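Local coordinates for protein prolyl endopeptidase (Myxococcus xanthus, PDB 2BKL) that probably cleaves oligopeptides on the carboxyl side of proline, and much less readily of alanine, as a serine peptidase of the S9A family, at residues S76-R81 with V128-K133; G80-V85 with Q100-Q105; K134-Q139 with A171-T176. One frame throughout, in Å; residues are numbered along the deposited sequence.

Contact 1 (S76-R81 with V128-K133); sequences SRRNGR and VSWDGK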
loop_
_atom_site.group_PDB
_atom_site.type_symbol
_atom_site.label_atom_id
_atom_site.label_comp_id
_atom_site.label_asym_id
_atom_site.label_seq_id
_atom_site.Cartn_x
_atom_site.Cartn_y
_atom_site.Cartn_z
ATOM N N SER A 76 1.251 -10.338 -18.734
ATOM C CA SER A 76 1.796 -11.642 -18.326
ATOM C C SER A 76 1.793 -12.592 -19.517
ATOM O O SER A 76 0.758 -12.828 -20.141
ATOM C CB SER A 76 1.016 -12.198 -17.162
ATOM O OG SER A 76 1.210 -11.302 -16.085
ATOM N N ARG A 77 2.944 -13.156 -19.834
ATOM C CA ARG A 77 3.100 -13.998 -21.009
ATOM C C ARG A 77 3.262 -15.446 -20.594
ATOM O O ARG A 77 4.099 -15.771 -19.746
ATOM C CB ARG A 77 4.318 -13.563 -21.801
ATOM C CG ARG A 77 4.205 -12.144 -22.296
ATOM C CD ARG A 77 5.383 -11.724 -23.142
ATOM N NE ARG A 77 5.590 -12.625 -24.271
ATOM C CZ ARG A 77 6.711 -12.670 -25.004
ATOM N NH1 ARG A 77 7.731 -11.859 -24.733
ATOM N NH2 ARG A 77 6.809 -13.518 -26.019
ATOM N N ARG A 78 2.428 -16.317 -21.144
ATOM C CA ARG A 78 2.449 -17.737 -20.826
ATOM C C ARG A 78 2.136 -18.531 -22.051
ATOM O O ARG A 78 1.034 -18.394 -22.606
ATOM C CB ARG A 78 1.380 -18.052 -19.768
ATOM C CG ARG A 78 1.518 -17.316 -18.431
ATOM C CD ARG A 78 2.678 -17.775 -17.618
ATOM N NE ARG A 78 2.658 -17.255 -16.242
ATOM C CZ ARG A 78 3.291 -16.172 -15.838
ATOM N NH1 ARG A 78 3.956 -15.402 -16.694
ATOM N NH2 ARG A 78 3.211 -15.825 -14.550
ATOM N N ASN A 79 3.083 -19.348 -22.502
ATOM C CA ASN A 79 2.858 -20.278 -23.601
ATOM C C ASN A 79 2.260 -19.613 -24.848
ATOM O O ASN A 79 1.339 -20.155 -25.472
ATOM C CB ASN A 79 1.992 -21.437 -23.101
ATOM C CG ASN A 79 1.993 -22.650 -24.034
ATOM O OD1 ASN A 79 2.899 -22.829 -24.870
ATOM N ND2 ASN A 79 0.970 -23.486 -23.896
ATOM N N GLY A 80 2.800 -18.459 -25.214
ATOM C CA GLY A 80 2.391 -17.770 -26.427
ATOM C C GLY A 80 1.169 -16.873 -26.288
ATOM O O GLY A 80 0.813 -16.166 -27.228
ATOM N N ARG A 81 0.557 -16.871 -25.110
ATOM C CA ARG A 81 -0.601 -16.035 -24.824
ATOM C C ARG A 81 -0.210 -14.873 -23.938
ATOM O O ARG A 81 0.785 -14.917 -23.210
ATOM C CB ARG A 81 -1.663 -16.855 -24.120
ATOM C CG ARG A 81 -2.266 -17.913 -25.005
ATOM C CD ARG A 81 -3.314 -18.738 -24.349
ATOM N NE ARG A 81 -3.970 -19.562 -25.343
ATOM C CZ ARG A 81 -4.937 -20.419 -25.073
ATOM N NH1 ARG A 81 -5.390 -20.608 -23.841
ATOM N NH2 ARG A 81 -5.472 -21.105 -26.067
ATOM N N VAL A 128 -1.773 -16.730 -13.829
ATOM C CA VAL A 128 -2.001 -17.557 -14.992
ATOM C C VAL A 128 -1.130 -18.804 -14.904
ATOM O O VAL A 128 0.066 -18.740 -14.561
ATOM C CB VAL A 128 -1.655 -16.787 -16.284
ATOM C CG1 VAL A 128 -2.091 -17.586 -17.522
ATOM C CG2 VAL A 128 -2.279 -15.400 -16.263
ATOM N N SER A 129 -1.674 -19.952 -15.268
ATOM C CA SER A 129 -0.909 -21.197 -15.316
ATOM C C SER A 129 0.141 -21.108 -16.432
ATOM O O SER A 129 0.025 -20.330 -17.371
ATOM C CB SER A 129 -1.842 -22.390 -15.513
ATOM O OG SER A 129 -2.478 -22.335 -16.781
ATOM N N TRP A 130 1.203 -21.903 -16.294
ATOM C CA TRP A 130 2.329 -21.835 -17.216
ATOM C C TRP A 130 1.949 -22.229 -18.632
ATOM O O TRP A 130 2.573 -21.746 -19.570
ATOM C CB TRP A 130 3.532 -22.656 -16.696
ATOM C CG TRP A 130 4.027 -22.052 -15.433
ATOM C CD1 TRP A 130 3.818 -22.512 -14.161
ATOM C CD2 TRP A 130 4.677 -20.788 -15.287
ATOM N NE1 TRP A 130 4.332 -21.631 -13.247
ATOM C CE2 TRP A 130 4.855 -20.552 -13.903
ATOM C CE3 TRP A 130 5.127 -19.812 -16.188
ATOM C CZ2 TRP A 130 5.483 -19.399 -13.398
ATOM C CZ3 TRP A 130 5.738 -18.676 -15.690
ATOM C CH2 TRP A 130 5.908 -18.469 -14.312
ATOM N N ASP A 131 0.916 -23.059 -18.790
ATOM C CA ASP A 131 0.433 -23.446 -20.109
ATOM C C ASP A 131 -0.530 -22.437 -20.750
ATOM O O ASP A 131 -0.967 -22.621 -21.897
ATOM C CB ASP A 131 -0.160 -24.867 -20.101
ATOM C CG ASP A 131 -1.421 -25.006 -19.302
ATOM O OD1 ASP A 131 -1.889 -23.995 -18.733
ATOM O OD2 ASP A 131 -2.011 -26.111 -19.177
ATOM N N GLY A 132 -0.867 -21.386 -20.012
ATOM C CA GLY A 132 -1.776 -20.346 -20.494
ATOM C C GLY A 132 -3.214 -20.804 -20.602
ATOM O O GLY A 132 -4.012 -20.091 -21.218
ATOM N N LYS A 133 -3.556 -21.924 -19.969
ATOM C CA LYS A 133 -4.909 -22.502 -20.110
ATOM C C LYS A 133 -5.845 -22.211 -18.929
ATOM O O LYS A 133 -7.063 -22.403 -19.074
ATOM C CB LYS A 133 -4.860 -24.005 -20.307
ATOM C CG LYS A 133 -3.954 -24.486 -21.435
ATOM C CD LYS A 133 -4.422 -24.132 -22.794
ATOM C CE LYS A 133 -3.539 -24.875 -23.847
ATOM N NZ LYS A 133 -3.563 -24.237 -25.167
#
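Arg78 reaches across to the 128-133 turn where two neighbouring sheets of the beta-propeller domain meet: a type I' hairpin turn, Arg78 to Arg81, faces a type I turn, Ser129 to Gly132. Arg78 CB rests 3.6 Å from Ser129 O, and Arg78 CG touches Val128 CG1 at 3.7 Å. A bend at chi2 (-70°) then carries the chain over the indole, with Arg78 CD 3.5 Å from Trp130 CE3. Arg78 NE passes above the CZ3 corner of that ring while making a weak bond of 3.4 Å to Val128 O. Beyond it the guanidinium lies flat on Trp130, the planes 14° apart and the centres separated by 4.1 Å. NH1 turns back to Arg77 O, and this bond within its own strand helps to fix the rotation of the stacked group. Arg236 also makes a cation-pi contact with Trp130. At the far side of the turn Arg81 NH1 donates to Gly132 O at 3.0 Å; Lys133 NZ lies over one face of its guanidinium, a like-charge approach that the salt bridge from Arg81 to Asp155 probably eases. Asn79 closes the contact, its ND2 giving a nearly straight bond (169°) of 2.9 Å to Asp131 O.

Contact 2 (G80-V85 with Q100-Q105); sequences GRFFYV and QGESGQ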
loop_
_atom_site.group_PDB
_atom_site.type_symbol
_atom_site.label_atom_id
_atom_site.label_comp_id
_atom_site.label_asym_id
_atom_site.label_seq_id
_atom_site.Cartn_x
_atom_site.Cartn_y
_atom_site.Cartn_z
ATOM N N GLY A 80 2.800 -18.459 -25.214
ATOM C CA GLY A 80 2.391 -17.770 -26.427
ATOM C C GLY A 80 1.169 -16.873 -26.288
ATOM O O GLY A 80 0.813 -16.166 -27.228
ATOM N N ARG A 81 0.557 -16.871 -25.110
ATOM C CA ARG A 81 -0.601 -16.035 -24.824
ATOM C C ARG A 81 -0.210 -14.873 -23.938
ATOM O O ARG A 81 0.785 -14.917 -23.210
ATOM C CB ARG A 81 -1.663 -16.855 -24.120
ATOM C CG ARG A 81 -2.266 -17.913 -25.005
ATOM C CD ARG A 81 -3.314 -18.738 -24.349
ATOM N NE ARG A 81 -3.970 -19.562 -25.343
ATOM C CZ ARG A 81 -4.937 -20.419 -25.073
ATOM N NH1 ARG A 81 -5.390 -20.608 -23.841
ATOM N NH2 ARG A 81 -5.472 -21.105 -26.067
ATOM N N PHE A 82 -0.959 -13.792 -24.029
ATOM C CA PHE A 82 -0.746 -12.600 -23.267
ATOM C C PHE A 82 -1.979 -12.322 -22.448
ATOM O O PHE A 82 -3.097 -12.447 -22.956
ATOM C CB PHE A 82 -0.507 -11.401 -24.199
ATOM C CG PHE A 82 0.804 -11.426 -24.905
ATOM C CD1 PHE A 82 1.017 -12.296 -25.955
ATOM C CD2 PHE A 82 1.802 -10.529 -24.566
ATOM C CE1 PHE A 82 2.235 -12.309 -26.641
ATOM C CE2 PHE A 82 3.008 -10.530 -25.253
ATOM C CZ PHE A 82 3.219 -11.434 -26.278
ATOM N N PHE A 83 -1.778 -11.917 -21.206
ATOM C CA PHE A 83 -2.849 -11.653 -20.257
ATOM C C PHE A 83 -2.598 -10.310 -19.613
ATOM O O PHE A 83 -1.484 -10.027 -19.168
ATOM C CB PHE A 83 -2.885 -12.715 -19.154
ATOM C CG PHE A 83 -3.156 -14.102 -19.656
ATOM C CD1 PHE A 83 -2.163 -14.857 -20.253
ATOM C CD2 PHE A 83 -4.423 -14.641 -19.592
ATOM C CE1 PHE A 83 -2.438 -16.130 -20.746
ATOM C CE2 PHE A 83 -4.677 -15.919 -20.078
ATOM C CZ PHE A 83 -3.698 -16.635 -20.637
ATOM N N TYR A 84 -3.605 -9.457 -19.532
ATOM C CA TYR A 84 -3.397 -8.081 -19.111
ATOM C C TYR A 84 -4.736 -7.439 -18.783
ATOM O O TYR A 84 -5.783 -7.852 -19.306
ATOM C CB TYR A 84 -2.636 -7.278 -20.210
ATOM C CG TYR A 84 -3.301 -7.441 -21.555
ATOM C CD1 TYR A 84 -2.968 -8.500 -22.373
ATOM C CD2 TYR A 84 -4.328 -6.594 -21.961
ATOM C CE1 TYR A 84 -3.597 -8.708 -23.563
ATOM C CE2 TYR A 84 -4.962 -6.797 -23.163
ATOM C CZ TYR A 84 -4.601 -7.862 -23.953
ATOM O OH TYR A 84 -5.205 -8.105 -25.159
ATOM N N VAL A 85 -4.698 -6.473 -17.889
ATOM C CA VAL A 85 -5.878 -5.740 -17.488
ATOM C C VAL A 85 -6.002 -4.430 -18.271
ATOM O O VAL A 85 -5.004 -3.742 -18.510
ATOM C CB VAL A 85 -5.819 -5.499 -15.985
ATOM C CG1 VAL A 85 -6.886 -4.552 -15.531
ATOM C CG2 VAL A 85 -5.966 -6.837 -15.246
ATOM N N GLN A 100 -4.072 -14.541 -28.066
ATOM C CA GLN A 100 -3.134 -15.517 -28.569
ATOM C C GLN A 100 -2.137 -14.814 -29.467
ATOM O O GLN A 100 -2.497 -14.323 -30.546
ATOM C CB GLN A 100 -3.878 -16.575 -29.362
ATOM C CG GLN A 100 -2.957 -17.700 -29.827
ATOM C CD GLN A 100 -2.711 -18.690 -28.710
ATOM O OE1 GLN A 100 -3.656 -19.179 -28.120
ATOM N NE2 GLN A 100 -1.444 -18.959 -28.406
ATOM N N GLY A 101 -0.884 -14.774 -29.051
ATOM C CA GLY A 101 0.145 -14.069 -29.790
ATOM C C GLY A 101 0.069 -12.564 -29.629
ATOM O O GLY A 101 -0.910 -11.998 -29.128
ATOM N N GLU A 102 1.114 -11.904 -30.095
ATOM C CA GLU A 102 1.304 -10.485 -29.853
ATOM C C GLU A 102 0.198 -9.641 -30.493
ATOM O O GLU A 102 -0.183 -8.606 -29.940
ATOM C CB GLU A 102 2.679 -10.053 -30.365
ATOM C CG GLU A 102 3.247 -8.830 -29.674
ATOM C CD GLU A 102 4.457 -8.285 -30.408
ATOM O OE1 GLU A 102 4.291 -7.336 -31.214
ATOM O OE2 GLU A 102 5.570 -8.822 -30.189
ATOM N N SER A 103 -0.324 -10.085 -31.633
ATOM C CA SER A 103 -1.366 -9.335 -32.332
ATOM C C SER A 103 -2.627 -10.168 -32.639
ATOM O O SER A 103 -3.372 -9.861 -33.572
ATOM C CB SER A 103 -0.787 -8.711 -33.608
ATOM O OG SER A 103 -0.521 -9.705 -34.577
ATOM N N GLY A 104 -2.887 -11.202 -31.838
ATOM C CA GLY A 104 -4.147 -11.923 -31.914
ATOM C C GLY A 104 -5.287 -11.064 -31.365
ATOM O O GLY A 104 -5.061 -10.112 -30.618
ATOM N N GLN A 105 -6.517 -11.386 -31.743
ATOM C CA GLN A 105 -7.662 -10.608 -31.250
ATOM C C GLN A 105 -7.901 -10.931 -29.780
ATOM O O GLN A 105 -7.945 -12.091 -29.378
ATOM C CB GLN A 105 -8.952 -10.862 -32.037
ATOM C CG GLN A 105 -9.467 -9.649 -32.877
ATOM C CD GLN A 105 -9.687 -8.338 -32.101
ATOM O OE1 GLN A 105 -10.686 -8.181 -31.417
ATOM N NE2 GLN A 105 -8.734 -7.419 -32.201
HETATM O O HOH W 1 0.818 -17.741 -29.937
#
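Arg81 and Gln100 face each other as a non-hydrogen-bonded pair of antiparallel strands in one four-stranded sheet of the beta-propeller, and their side chains lie on the same face of that sheet. The arginine is extended from CG to NE, whereas Gln100 bends at chi2 (80°), which brings its amide back over the arginine stem: Gln100 NE2 packs 3.7 Å from Arg81 CG, and OE1 arrives at the guanidinium edge. There Arg81 NE donates to Gln100 OE1 at 2.8 Å, with the oxygen close to the guanidinium plane, while a weak second bond of 3.3 Å runs from Arg81 NH2 to the same atom. The two flat groups are nonetheless turned 63° apart, so the pair meets at an angle and does not stack. NH2 has its stronger partner in Asp155, through a salt bridge. Replacing the arginine with an alanine would probably leave Gln100 OE1 without both of these donors and its amide freer to turn, and Asp155 without this counter-charge. Phe82, the next residue, sends its ring to the other face of the sheet, where it approaches the start of the Gly101 to Gly104 turn obliquely, Phe82 CE1 lying 3.7 Å from Glu102 N. Gly101 has a positive phi, a conformation that favours glycine, and its N donates to Gly80 O at 2.9 Å, nearly in line with the carbonyl. Gly80 O also accepts from a water at 3.1 Å, and the water in turn accepts from Gln100 NE2 at 3.0 Å.

Contact 3 (K134-Q139 with A171-T176); sequences KVAFAQ and ATPKWT
Trp175 and Pro173 close on Ala136 from the next sheet of the beta-propeller, joining the second strand of one blade, 134-141, to the edge strand 174-175 of its neighbour and the residues that lead into it. No hydrogen bond crosses between the two segments; the join is apolar packing. The Trp175 side chain has CG anti to its carbonyl carbon (chi1 -68°), and this together with chi2 of 95° turns the six-membered part of the indole toward the neighbouring strand. Trp175 CZ2 comes within 3.8 Å of Ala136 CB, approaching obliquely, and Ala136 N lies at the ring edge, near the ring plane, also 3.8 Å from Trp175 CZ2. The indole nitrogen is satisfied elsewhere, by Ala127 O on strand 121-128, which ties the ring to the same blade that it packs against and helps to fix its rotation. One atom further round the ring, Trp175 CH2 meets Lys134 CB at 3.7 Å. Only the base of this lysine takes part: the chain bends at chi2 (-67°), which turns NZ to a salt bridge with Asp153. Phe182, on strand 181-186 beside the edge strand, packs on both the alanine and the proline. There is probably little space for a larger side chain than alanine between Pro173 and Trp175, because the one methyl of Ala136 touches the pyrrolidine as well as the indole. The proline ring is puckered C-gamma exo and meets this methyl with two of its carbons, Pro173 CB at 4.1 Å from Ala136 CB and Pro173 CG at 3.9 Å from the same atom.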
loop_
_atom_site.group_PDB
_atom_site.type_symbol
_atom_site.label_atom_id
_atom_site.label_comp_id
_atom_site.label_asym_id
_atom_site.label_seq_id
_atom_site.Cartn_x
_atom_site.Cartn_y
_atom_site.Cartn_z
ATOM N N LYS A 134 -5.311 -21.803 -17.785
ATOM C CA LYS A 134 -6.091 -21.590 -16.565
ATOM C C LYS A 134 -5.645 -20.301 -15.889
ATOM O O LYS A 134 -4.472 -19.904 -15.972
ATOM C CB LYS A 134 -5.879 -22.736 -15.546
ATOM C CG LYS A 134 -6.124 -24.138 -16.053
ATOM C CD LYS A 134 -7.571 -24.422 -16.402
ATOM C CE LYS A 134 -7.759 -25.896 -16.768
ATOM N NZ LYS A 134 -9.159 -26.173 -17.128
ATOM N N VAL A 135 -6.568 -19.630 -15.205
ATOM C CA VAL A 135 -6.213 -18.495 -14.351
ATOM C C VAL A 135 -6.834 -18.745 -13.002
ATOM O O VAL A 135 -8.060 -18.963 -12.908
ATOM C CB VAL A 135 -6.661 -17.130 -14.936
ATOM C CG1 VAL A 135 -6.313 -15.968 -14.003
ATOM C CG2 VAL A 135 -6.012 -16.917 -16.294
ATOM N N ALA A 136 -6.024 -18.701 -11.960
ATOM C CA ALA A 136 -6.488 -18.722 -10.582
ATOM C C ALA A 136 -6.597 -17.277 -10.115
ATOM O O ALA A 136 -5.697 -16.479 -10.352
ATOM C CB ALA A 136 -5.505 -19.491 -9.726
ATOM N N PHE A 137 -7.691 -16.924 -9.464
ATOM C CA PHE A 137 -7.971 -15.537 -9.148
ATOM C C PHE A 137 -8.814 -15.416 -7.903
ATOM O O PHE A 137 -9.540 -16.342 -7.544
ATOM C CB PHE A 137 -8.639 -14.819 -10.313
ATOM C CG PHE A 137 -10.014 -15.300 -10.613
ATOM C CD1 PHE A 137 -10.194 -16.390 -11.438
ATOM C CD2 PHE A 137 -11.131 -14.664 -10.107
ATOM C CE1 PHE A 137 -11.443 -16.866 -11.730
ATOM C CE2 PHE A 137 -12.384 -15.125 -10.419
ATOM C CZ PHE A 137 -12.530 -16.250 -11.229
ATOM N N ALA A 138 -8.738 -14.268 -7.246
ATOM C CA ALA A 138 -9.516 -13.990 -6.040
ATOM C C ALA A 138 -10.726 -13.138 -6.368
ATOM O O ALA A 138 -10.647 -12.163 -7.138
ATOM C CB ALA A 138 -8.677 -13.285 -5.041
ATOM N N GLN A 139 -11.866 -13.493 -5.787
ATOM C CA GLN A 139 -13.034 -12.602 -5.724
ATOM C C GLN A 139 -13.127 -12.029 -4.323
ATOM O O GLN A 139 -13.042 -12.779 -3.350
ATOM C CB GLN A 139 -14.329 -13.348 -6.000
ATOM C CG GLN A 139 -14.607 -13.770 -7.394
ATOM C CD GLN A 139 -16.083 -14.106 -7.546
ATOM O OE1 GLN A 139 -16.577 -15.016 -6.880
ATOM N NE2 GLN A 139 -16.791 -13.345 -8.365
ATOM N N ALA A 171 -3.411 -15.318 -0.159
ATOM C CA ALA A 171 -2.903 -16.187 -1.237
ATOM C C ALA A 171 -2.432 -15.426 -2.465
ATOM O O ALA A 171 -3.102 -14.506 -2.947
ATOM C CB ALA A 171 -3.953 -17.208 -1.679
ATOM N N THR A 172 -1.290 -15.861 -2.983
ATOM C CA THR A 172 -0.864 -15.542 -4.346
ATOM C C THR A 172 -0.507 -16.891 -4.973
ATOM O O THR A 172 0.561 -17.440 -4.660
ATOM C CB THR A 172 0.321 -14.584 -4.363
ATOM O OG1 THR A 172 1.317 -14.999 -3.424
ATOM C CG2 THR A 172 -0.051 -13.227 -3.876
ATOM N N PRO A 173 -1.376 -17.468 -5.811
ATOM C CA PRO A 173 -1.113 -18.821 -6.300
ATOM C C PRO A 173 0.202 -18.951 -7.068
ATOM O O PRO A 173 0.533 -18.136 -7.957
ATOM C CB PRO A 173 -2.309 -19.111 -7.212
ATOM C CG PRO A 173 -3.406 -18.230 -6.640
ATOM C CD PRO A 173 -2.684 -16.966 -6.284
ATOM N N LYS A 174 0.965 -19.976 -6.691
ATOM C CA LYS A 174 2.191 -20.374 -7.386
ATOM C C LYS A 174 1.927 -21.685 -8.117
ATOM O O LYS A 174 1.960 -22.747 -7.512
ATOM C CB LYS A 174 3.349 -20.591 -6.416
ATOM C CG LYS A 174 4.244 -19.394 -6.080
ATOM C CD LYS A 174 3.550 -18.315 -5.310
ATOM C CE LYS A 174 3.092 -18.742 -3.932
ATOM N NZ LYS A 174 2.649 -17.551 -3.090
ATOM N N TRP A 175 1.660 -21.597 -9.412
ATOM C CA TRP A 175 1.443 -22.764 -10.254
ATOM C C TRP A 175 2.707 -23.593 -10.429
ATOM O O TRP A 175 3.795 -23.044 -10.634
ATOM C CB TRP A 175 0.956 -22.342 -11.613
ATOM C CG TRP A 175 -0.394 -21.761 -11.682
ATOM C CD1 TRP A 175 -0.733 -20.443 -11.667
ATOM C CD2 TRP A 175 -1.610 -22.490 -11.886
ATOM N NE1 TRP A 175 -2.090 -20.314 -11.808
ATOM C CE2 TRP A 175 -2.649 -21.555 -11.964
ATOM C CE3 TRP A 175 -1.924 -23.852 -12.011
ATOM C CZ2 TRP A 175 -3.984 -21.933 -12.154
ATOM C CZ3 TRP A 175 -3.229 -24.224 -12.198
ATOM C CH2 TRP A 175 -4.246 -23.263 -12.281
ATOM N N THR A 176 2.582 -24.904 -10.330
ATOM C CA THR A 176 3.692 -25.775 -10.710
ATOM C C THR A 176 3.862 -25.807 -12.224
ATOM O O THR A 176 2.928 -25.517 -12.946
ATOM C CB THR A 176 3.514 -27.186 -10.145
ATOM O OG1 THR A 176 2.153 -27.607 -10.266
ATOM C CG2 THR A 176 3.781 -27.181 -8.632
#

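How the contacts relate
All three contacts belong to the N-terminal beta-propeller domain. Contacts 1 and 2 start from the same stretch and share Gly80 and Arg81, their centres about 9 Å apart; contact 1 closes before contact 3 opens, about 12 Å from it, and contacts 2 and 3 are about 19 Å apart. Contact 2 lies within the first sheet, contact 1 joins the first to the second, and contact 3 the second to the third, so together they link successive blades. Probable hydrogen bonds, Ser129 N to Lys134 O and Trp130 NE1 to Trp175 O, connect contacts 1 and 3. Contact 3 lies nearest the chain centre, the Pro173 side chain about 11 Å from the bound benzyloxycarbonyl-alanyl-proline.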